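Local coordinates for CCHC-type domain-containing protein (Trypanosoma brucei brucei, PDB 7C45), which trims guide RNAs as an RNase D ribonuclease, probably acting as a 3'-5' exonuclease, and carries two zinc-binding CCHC knuckles, at residues K149-L154 with N200-N205; T219-E224 with L248-G253. All blocks are in the same frame, centred on the assembly; numbering follows the deposited sequence.

How the contacts relate
The two contacts follow one another along the chain: contact 1 (149-154 with 200-205) is completed before contact 2 (219-224 with 248-253) begins, and helix 212-226 is the next helix after 182-202. Their centres lie 21 Å apart and their nearest atoms about 10 Å, so they do not touch. Contact 1 is an apolar packing of two helix ends in the 3'-5' exonuclease fold, about 8 Å from the bound RNA at its nearest atom; its helix 182-202 also carries D191, which binds calcium with D41 and E43. Contact 2, a polar surface contact, comes no nearer than about 10 Å to the RNA and lies away from the metal sites and the known nucleotide-binding residues.

Contact 1 of 2, residues K149-L154 with N200-N205; sequences KSVAGL and NYLVGN
Y201, near the end of helix 182-202, meets the last turn of helix 144-152 through both its CB and its ring. V151 CG1 lies 3.4 Å from Y201 CB and 3.9 Å from Y201 CG, at the root of the aromatic side chain; chi1 of V151 (172°) sets this branch opposite the backbone N. Farther out, A152 CB sits over one ring face, a CH-pi contact 4.0 Å from the Y201 ring centroid. The hydroxyl end of Y201 has weak hydrogen bonds to T5 and S8 of helix 4-12. L202 comes next: its CB does not head for the other helix, yet its CG approaches V151 CG1 at 4.3 Å. V151 also packs on F128 of helix 124-136, and L202 on I131. Beyond the helix end, N205 turns its amide back, and N205 ND2 donates to Y201 O at 3.1 Å in the carbonyl plane. The contact joins two helix ends of the exonuclease fold, the side chain of A152 about 8 Å from that of H194, which binds zinc in another structure of this protein. Across the segments the attraction is thus largely dispersive, while the polar bond of N205 ties the chain leaving the helix back to Y201.

Contact 2 of 2, residues T219-E224 with L248-G253; sequences TAQYVE and LERYIG
Q221 and Y251 supply the hydrogen bond that joins the two helices: Q221 NE2 donates to Y251 OH at 2.8 Å, with a nearly straight N-H...O angle of 168°. The hydroxyl oxygen lies close to the plane of the Q221 amide, and NE2 reaches the tyrosine at its edge, near the ring plane; the amide and ring planes are 56° apart. With CG of Q221 anti to the backbone N (chi1 -177°), a bend at chi2 turns NE2 onto the hydroxyl.

Van der Waals contact adds to this bond: Q221 CB is 3.7 Å from Y251 OH and 4.0 Å from Y251 CZ, the glutamine chain running roughly perpendicular to the tyrosine.

R250 runs alongside the tyrosine. Its CG rests over one ring face toward the rim, and the extended chain carries its guanidinium to where Y251 OH lies 3.3 Å above its plane, over the centre.

This single-bond surface packing ties helix 245-251 to helix 212-226, away from any known site. Behind it, Y251 and L248 both pack on L218 of helix 212-226. L248 also touches W133 of helix 124-136, whose NE1 donates a hydrogen bond to G253 O, while T219 and V223 place helix 212-226 against V121 of strand 121-123.

Contact 1 of 2, residues K149-L154 with N200-N205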
ATOM      1  N   LYS A 149       4.344 -10.814   2.798  1.00 20.23           N
ATOM      2  CA  LYS A 149       4.653 -12.226   3.014  1.00 21.91           C
ATOM      3  C   LYS A 149       3.801 -13.122   2.130  1.00 17.80           C
ATOM      4  O   LYS A 149       4.309 -14.052   1.483  1.00 19.26           O
ATOM      5  CB  LYS A 149       4.447 -12.564   4.493  1.00 19.54           C
ATOM      6  CG  LYS A 149       4.765 -13.992   4.904  1.00 26.84           C
ATOM      7  CD  LYS A 149       4.996 -14.039   6.410  1.00 31.53           C
ATOM      8  CE  LYS A 149       4.369 -15.264   7.070  1.00 34.07           C
ATOM      9  NZ  LYS A 149       4.899 -16.527   6.525  1.00 28.59           N
ATOM     10  N   SER A 150       2.504 -12.853   2.075  1.00 17.12           N
ATOM     11  CA  SER A 150       1.622 -13.707   1.296  1.00 21.89           C
ATOM     12  C   SER A 150       1.860 -13.557  -0.204  1.00 17.29           C
ATOM     13  O   SER A 150       1.766 -14.539  -0.941  1.00 23.02           O
ATOM     14  CB  SER A 150       0.168 -13.413   1.642  1.00 25.82           C
ATOM     15  OG  SER A 150      -0.679 -14.035   0.702  1.00 33.32           O
ATOM     16  N   VAL A 151       2.161 -12.352  -0.682  1.00 16.88           N
ATOM     17  CA  VAL A 151       2.288 -12.142  -2.120  1.00 18.91           C
ATOM     18  C   VAL A 151       3.711 -12.387  -2.610  1.00 17.73           C
ATOM     19  O   VAL A 151       3.914 -13.031  -3.639  1.00 19.96           O
ATOM     20  CB  VAL A 151       1.815 -10.732  -2.510  1.00 15.33           C
ATOM     21  CG1 VAL A 151       2.149 -10.479  -3.946  1.00 19.46           C
ATOM     22  CG2 VAL A 151       0.316 -10.589  -2.272  1.00 15.07           C
ATOM     23  N   ALA A 152       4.721 -11.886  -1.914  1.00 23.14           N
ATOM     24  CA  ALA A 152       6.093 -11.962  -2.400  1.00 25.07           C
ATOM     25  C   ALA A 152       6.975 -12.885  -1.574  1.00 24.67           C
ATOM     26  O   ALA A 152       8.152 -13.049  -1.903  1.00 25.49           O
ATOM     27  CB  ALA A 152       6.721 -10.562  -2.439  1.00 26.38           C
ATOM     28  N   GLY A 153       6.448 -13.487  -0.516  1.00 25.60           N
ATOM     29  CA  GLY A 153       7.260 -14.326   0.336  1.00 27.89           C
ATOM     30  C   GLY A 153       8.271 -13.572   1.162  1.00 27.20           C
ATOM     31  O   GLY A 153       9.175 -14.187   1.724  1.00 34.31           O
ATOM     32  N   LEU A 154       8.131 -12.257   1.270  1.00 18.17           N
ATOM     33  CA  LEU A 154       9.116 -11.410   1.924  1.00 22.60           C
ATOM     34  C   LEU A 154       8.718 -11.096   3.356  1.00 27.68           C
ATOM     35  O   LEU A 154       7.551 -10.814   3.643  1.00 29.91           O
ATOM     36  CB  LEU A 154       9.298 -10.094   1.169  1.00 24.32           C
ATOM     37  CG  LEU A 154      10.292 -10.126   0.016  1.00 31.57           C
ATOM     38  CD1 LEU A 154      10.312  -8.801  -0.707  1.00 33.31           C
ATOM     39  CD2 LEU A 154      11.673 -10.476   0.541  1.00 34.41           C
ATOM     40  N   ASN A 200       4.645  -5.775  -9.197  1.00 16.32           N
ATOM     41  CA  ASN A 200       5.160  -6.765 -10.143  1.00 18.83           C
ATOM     42  C   ASN A 200       4.460  -8.099  -9.980  1.00 17.03           C
ATOM     43  O   ASN A 200       4.344  -8.866 -10.942  1.00 20.26           O
ATOM     44  CB  ASN A 200       6.666  -6.949  -9.958  1.00 18.93           C
ATOM     45  CG  ASN A 200       7.473  -5.795 -10.525  1.00 21.49           C
ATOM     46  OD1 ASN A 200       7.008  -5.069 -11.410  1.00 19.54           O
ATOM     47  ND2 ASN A 200       8.691  -5.627 -10.023  1.00 19.73           N
ATOM     48  N   TYR A 201       4.003  -8.401  -8.773  1.00 16.45           N
ATOM     49  CA  TYR A 201       3.322  -9.655  -8.540  1.00 18.40           C
ATOM     50  C   TYR A 201       1.839  -9.573  -8.849  1.00 20.35           C
ATOM     51  O   TYR A 201       1.250 -10.565  -9.279  1.00 21.00           O
ATOM     52  CB  TYR A 201       3.498 -10.087  -7.088  1.00 17.03           C
ATOM     53  CG  TYR A 201       4.893 -10.521  -6.718  1.00 22.36           C
ATOM     54  CD1 TYR A 201       5.857  -9.589  -6.328  1.00 17.62           C
ATOM     55  CD2 TYR A 201       5.246 -11.855  -6.746  1.00 19.04           C
ATOM     56  CE1 TYR A 201       7.118  -9.985  -5.980  1.00 18.74           C
ATOM     57  CE2 TYR A 201       6.503 -12.256  -6.403  1.00 23.39           C
ATOM     58  CZ  TYR A 201       7.431 -11.328  -6.012  1.00 24.87           C
ATOM     59  OH  TYR A 201       8.680 -11.747  -5.665  1.00 28.49           O
ATOM     60  N   LEU A 202       1.222  -8.411  -8.623  1.00 17.06           N
ATOM     61  CA  LEU A 202      -0.227  -8.290  -8.665  1.00 15.81           C
ATOM     62  C   LEU A 202      -0.749  -7.749  -9.983  1.00 21.27           C
ATOM     63  O   LEU A 202      -1.871  -8.082 -10.370  1.00 25.59           O
ATOM     64  CB  LEU A 202      -0.703  -7.391  -7.515  1.00 15.40           C
ATOM     65  CG  LEU A 202      -0.547  -7.989  -6.109  1.00 19.37           C
ATOM     66  CD1 LEU A 202      -0.825  -6.969  -4.983  1.00 14.88           C
ATOM     67  CD2 LEU A 202      -1.439  -9.229  -5.944  1.00 20.08           C
ATOM     68  N   VAL A 203       0.037  -6.935 -10.679  1.00 20.10           N
ATOM     69  CA  VAL A 203      -0.396  -6.226 -11.875  1.00 25.29           C
ATOM     70  C   VAL A 203       0.174  -6.935 -13.091  1.00 34.93           C
ATOM     71  O   VAL A 203       1.361  -7.288 -13.117  1.00 31.24           O
ATOM     72  CB  VAL A 203       0.054  -4.755 -11.830  1.00 27.68           C
ATOM     73  CG1 VAL A 203      -0.525  -3.975 -12.992  1.00 34.45           C
ATOM     74  CG2 VAL A 203      -0.349  -4.144 -10.523  1.00 24.87           C
ATOM     75  N   GLY A 204      -0.670  -7.146 -14.098  1.00 38.66           N
ATOM     76  CA  GLY A 204      -0.229  -7.814 -15.304  1.00 44.77           C
ATOM     77  C   GLY A 204       0.188  -9.247 -15.096  1.00 45.77           C
ATOM     78  O   GLY A 204       0.905  -9.802 -15.928  1.00 50.46           O
ATOM     79  N   ASN A 205      -0.227  -9.860 -13.991  1.00 46.19           N
ATOM     80  CA  ASN A 205       0.045 -11.268 -13.735  1.00 40.00           C
ATOM     81  C   ASN A 205      -1.153 -12.057 -14.234  1.00 40.12           C
ATOM     82  O   ASN A 205      -2.230 -12.008 -13.633  1.00 37.95           O
ATOM     83  CB  ASN A 205       0.300 -11.528 -12.253  1.00 36.02           C
ATOM     84  CG  ASN A 205       0.677 -12.970 -11.970  1.00 37.81           C
ATOM     85  OD1 ASN A 205       0.362 -13.872 -12.742  1.00 43.35           O
ATOM     86  ND2 ASN A 205       1.337 -13.198 -10.847  1.00 35.32           N
TER

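Contact 2 of 2, residues T219-E224 with L248-G253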
ATOM      1  N   THR A 219     -10.585   1.435  -6.929  1.00 15.12           N
ATOM      2  CA  THR A 219      -9.745   2.477  -6.348  1.00 14.87           C
ATOM      3  C   THR A 219     -10.243   3.873  -6.726  1.00 15.02           C
ATOM      4  O   THR A 219     -10.201   4.796  -5.902  1.00 14.88           O
ATOM      5  CB  THR A 219      -8.297   2.294  -6.786  1.00 14.77           C
ATOM      6  OG1 THR A 219      -7.860   0.962  -6.483  1.00 14.69           O
ATOM      7  CG2 THR A 219      -7.414   3.276  -6.067  1.00 14.53           C
ATOM      8  N   ALA A 220     -10.674   4.066  -7.981  1.00 15.35           N
ATOM      9  CA  ALA A 220     -11.172   5.383  -8.373  1.00 15.54           C
ATOM     10  C   ALA A 220     -12.357   5.797  -7.518  1.00 15.61           C
ATOM     11  O   ALA A 220     -12.523   6.982  -7.224  1.00 15.63           O
ATOM     12  CB  ALA A 220     -11.568   5.410  -9.840  1.00 15.98           C
ATOM     13  N   GLN A 221     -13.192   4.834  -7.121  1.00 15.69           N
ATOM     14  CA  GLN A 221     -14.300   5.144  -6.225  1.00 15.80           C
ATOM     15  C   GLN A 221     -13.786   5.645  -4.878  1.00 15.47           C
ATOM     16  O   GLN A 221     -14.365   6.558  -4.288  1.00 15.58           O
ATOM     17  CB  GLN A 221     -15.169   3.902  -6.032  1.00 15.95           C
ATOM     18  CG  GLN A 221     -16.416   4.118  -5.175  1.00 16.16           C
ATOM     19  CD  GLN A 221     -17.304   5.211  -5.732  1.00 32.67           C
ATOM     20  OE1 GLN A 221     -17.393   6.301  -5.165  1.00 34.18           O
ATOM     21  NE2 GLN A 221     -17.951   4.934  -6.861  1.00 32.66           N
ATOM     22  N   TYR A 222     -12.732   5.020  -4.360  1.00 15.14           N
ATOM     23  CA  TYR A 222     -12.134   5.484  -3.105  1.00 14.88           C
ATOM     24  C   TYR A 222     -11.580   6.892  -3.246  1.00 14.84           C
ATOM     25  O   TYR A 222     -11.716   7.718  -2.328  1.00 14.82           O
ATOM     26  CB  TYR A 222     -11.046   4.517  -2.650  1.00 14.60           C
ATOM     27  CG  TYR A 222     -11.631   3.387  -1.867  1.00 14.62           C
ATOM     28  CD1 TYR A 222     -12.031   3.572  -0.553  1.00 14.62           C
ATOM     29  CD2 TYR A 222     -11.808   2.140  -2.443  1.00 14.68           C
ATOM     30  CE1 TYR A 222     -12.619   2.545   0.164  1.00 14.68           C
ATOM     31  CE2 TYR A 222     -12.392   1.098  -1.730  1.00 14.72           C
ATOM     32  CZ  TYR A 222     -12.792   1.303  -0.424  1.00 14.72           C
ATOM     33  OH  TYR A 222     -13.386   0.284   0.299  1.00 14.79           O
ATOM     34  N   VAL A 223     -10.954   7.192  -4.388  1.00 14.85           N
ATOM     35  CA  VAL A 223     -10.423   8.543  -4.574  1.00 14.83           C
ATOM     36  C   VAL A 223     -11.567   9.551  -4.672  1.00 15.12           C
ATOM     37  O   VAL A 223     -11.482  10.655  -4.140  1.00 15.10           O
ATOM     38  CB  VAL A 223      -9.482   8.603  -5.795  1.00 14.84           C
ATOM     39  CG1 VAL A 223      -8.989  10.037  -6.027  1.00 14.85           C
ATOM     40  CG2 VAL A 223      -8.273   7.696  -5.573  1.00 14.60           C
ATOM     41  N   GLU A 224     -12.664   9.183  -5.340  1.00 15.84           N
ATOM     42  CA  GLU A 224     -13.820  10.077  -5.382  1.00 15.78           C
ATOM     43  C   GLU A 224     -14.358  10.347  -3.987  1.00 15.77           C
ATOM     44  O   GLU A 224     -14.811  11.454  -3.684  1.00 15.95           O
ATOM     45  CB  GLU A 224     -14.920   9.470  -6.248  1.00 17.22           C
ATOM     46  CG  GLU A 224     -14.631   9.497  -7.733  1.00 33.12           C
ATOM     47  CD  GLU A 224     -14.566  10.910  -8.276  1.00 42.85           C
ATOM     48  OE1 GLU A 224     -15.562  11.657  -8.125  1.00 37.11           O
ATOM     49  OE2 GLU A 224     -13.510  11.270  -8.837  1.00 49.00           O
ATOM     50  N   LEU A 248     -17.293  -4.035  -3.162  1.00 16.00           N
ATOM     51  CA  LEU A 248     -16.701  -5.267  -3.684  1.00 17.03           C
ATOM     52  C   LEU A 248     -17.681  -5.987  -4.600  1.00 16.35           C
ATOM     53  O   LEU A 248     -17.322  -6.420  -5.706  1.00 16.47           O
ATOM     54  CB  LEU A 248     -16.278  -6.170  -2.528  1.00 15.69           C
ATOM     55  CG  LEU A 248     -14.985  -5.739  -1.815  1.00 15.31           C
ATOM     56  CD1 LEU A 248     -14.788  -6.450  -0.503  1.00 15.17           C
ATOM     57  CD2 LEU A 248     -13.781  -5.977  -2.683  1.00 15.17           C
ATOM     58  N   GLU A 249     -18.930  -6.124  -4.146  1.00 16.64           N
ATOM     59  CA  GLU A 249     -19.945  -6.760  -4.984  1.00 17.11           C
ATOM     60  C   GLU A 249     -20.072  -6.043  -6.322  1.00 17.41           C
ATOM     61  O   GLU A 249     -20.191  -6.689  -7.370  1.00 17.70           O
ATOM     62  CB  GLU A 249     -21.299  -6.797  -4.263  1.00 17.43           C
ATOM     63  CG  GLU A 249     -21.317  -7.564  -2.940  1.00 27.75           C
ATOM     64  CD  GLU A 249     -21.836  -9.001  -3.068  1.00 43.13           C
ATOM     65  OE1 GLU A 249     -21.827  -9.537  -4.198  1.00 48.67           O
ATOM     66  OE2 GLU A 249     -22.234  -9.585  -2.034  1.00 42.59           O
ATOM     67  N   ARG A 250     -20.013  -4.707  -6.310  1.00 17.37           N
ATOM     68  CA  ARG A 250     -20.227  -3.930  -7.525  1.00 17.71           C
ATOM     69  C   ARG A 250     -19.040  -4.018  -8.481  1.00 19.61           C
ATOM     70  O   ARG A 250     -19.209  -4.286  -9.676  1.00 17.95           O
ATOM     71  CB  ARG A 250     -20.504  -2.476  -7.155  1.00 17.72           C
ATOM     72  CG  ARG A 250     -20.494  -1.527  -8.322  1.00 18.01           C
ATOM     73  CD  ARG A 250     -20.838  -0.140  -7.798  1.00 33.69           C
ATOM     74  NE  ARG A 250     -20.787   0.879  -8.832  1.00 37.25           N
ATOM     75  CZ  ARG A 250     -20.976   2.171  -8.601  1.00 42.14           C
ATOM     76  NH1 ARG A 250     -20.914   3.042  -9.597  1.00 40.53           N
ATOM     77  NH2 ARG A 250     -21.214   2.589  -7.364  1.00 44.55           N
ATOM     78  N   TYR A 251     -17.832  -3.787  -7.978  1.00 17.06           N
ATOM     79  CA  TYR A 251     -16.667  -3.672  -8.847  1.00 16.95           C
ATOM     80  C   TYR A 251     -15.979  -5.001  -9.124  1.00 16.89           C
ATOM     81  O   TYR A 251     -15.405  -5.174 -10.205  1.00 17.06           O
ATOM     82  CB  TYR A 251     -15.655  -2.692  -8.234  1.00 16.51           C
ATOM     83  CG  TYR A 251     -16.172  -1.272  -8.252  1.00 16.64           C
ATOM     84  CD1 TYR A 251     -15.962  -0.454  -9.358  1.00 16.86           C
ATOM     85  CD2 TYR A 251     -16.895  -0.755  -7.185  1.00 16.59           C
ATOM     86  CE1 TYR A 251     -16.458   0.834  -9.403  1.00 17.01           C
ATOM     87  CE2 TYR A 251     -17.381   0.544  -7.216  1.00 16.75           C
ATOM     88  CZ  TYR A 251     -17.161   1.329  -8.328  1.00 17.73           C
ATOM     89  OH  TYR A 251     -17.657   2.609  -8.375  1.00 19.58           O
ATOM     90  N   ILE A 252     -16.004  -5.927  -8.176  1.00 16.67           N
ATOM     91  CA  ILE A 252     -15.335  -7.207  -8.325  1.00 18.90           C
ATOM     92  C   ILE A 252     -16.319  -8.315  -8.686  1.00 19.49           C
ATOM     93  O   ILE A 252     -16.001  -9.195  -9.486  1.00 22.62           O
ATOM     94  CB  ILE A 252     -14.557  -7.554  -7.035  1.00 16.14           C
ATOM     95  CG1 ILE A 252     -13.659  -6.382  -6.590  1.00 15.81           C
ATOM     96  CG2 ILE A 252     -13.708  -8.781  -7.251  1.00 16.10           C
ATOM     97  CD1 ILE A 252     -12.657  -5.948  -7.639  1.00 17.67           C
ATOM     98  N   GLY A 253     -17.513  -8.297  -8.100  1.00 17.14           N
ATOM     99  CA  GLY A 253     -18.471  -9.359  -8.320  1.00 17.52           C
ATOM    100  C   GLY A 253     -18.784 -10.091  -7.032  1.00 17.31           C
ATOM    101  O   GLY A 253     -18.410  -9.656  -5.936  1.00 16.94           O
TER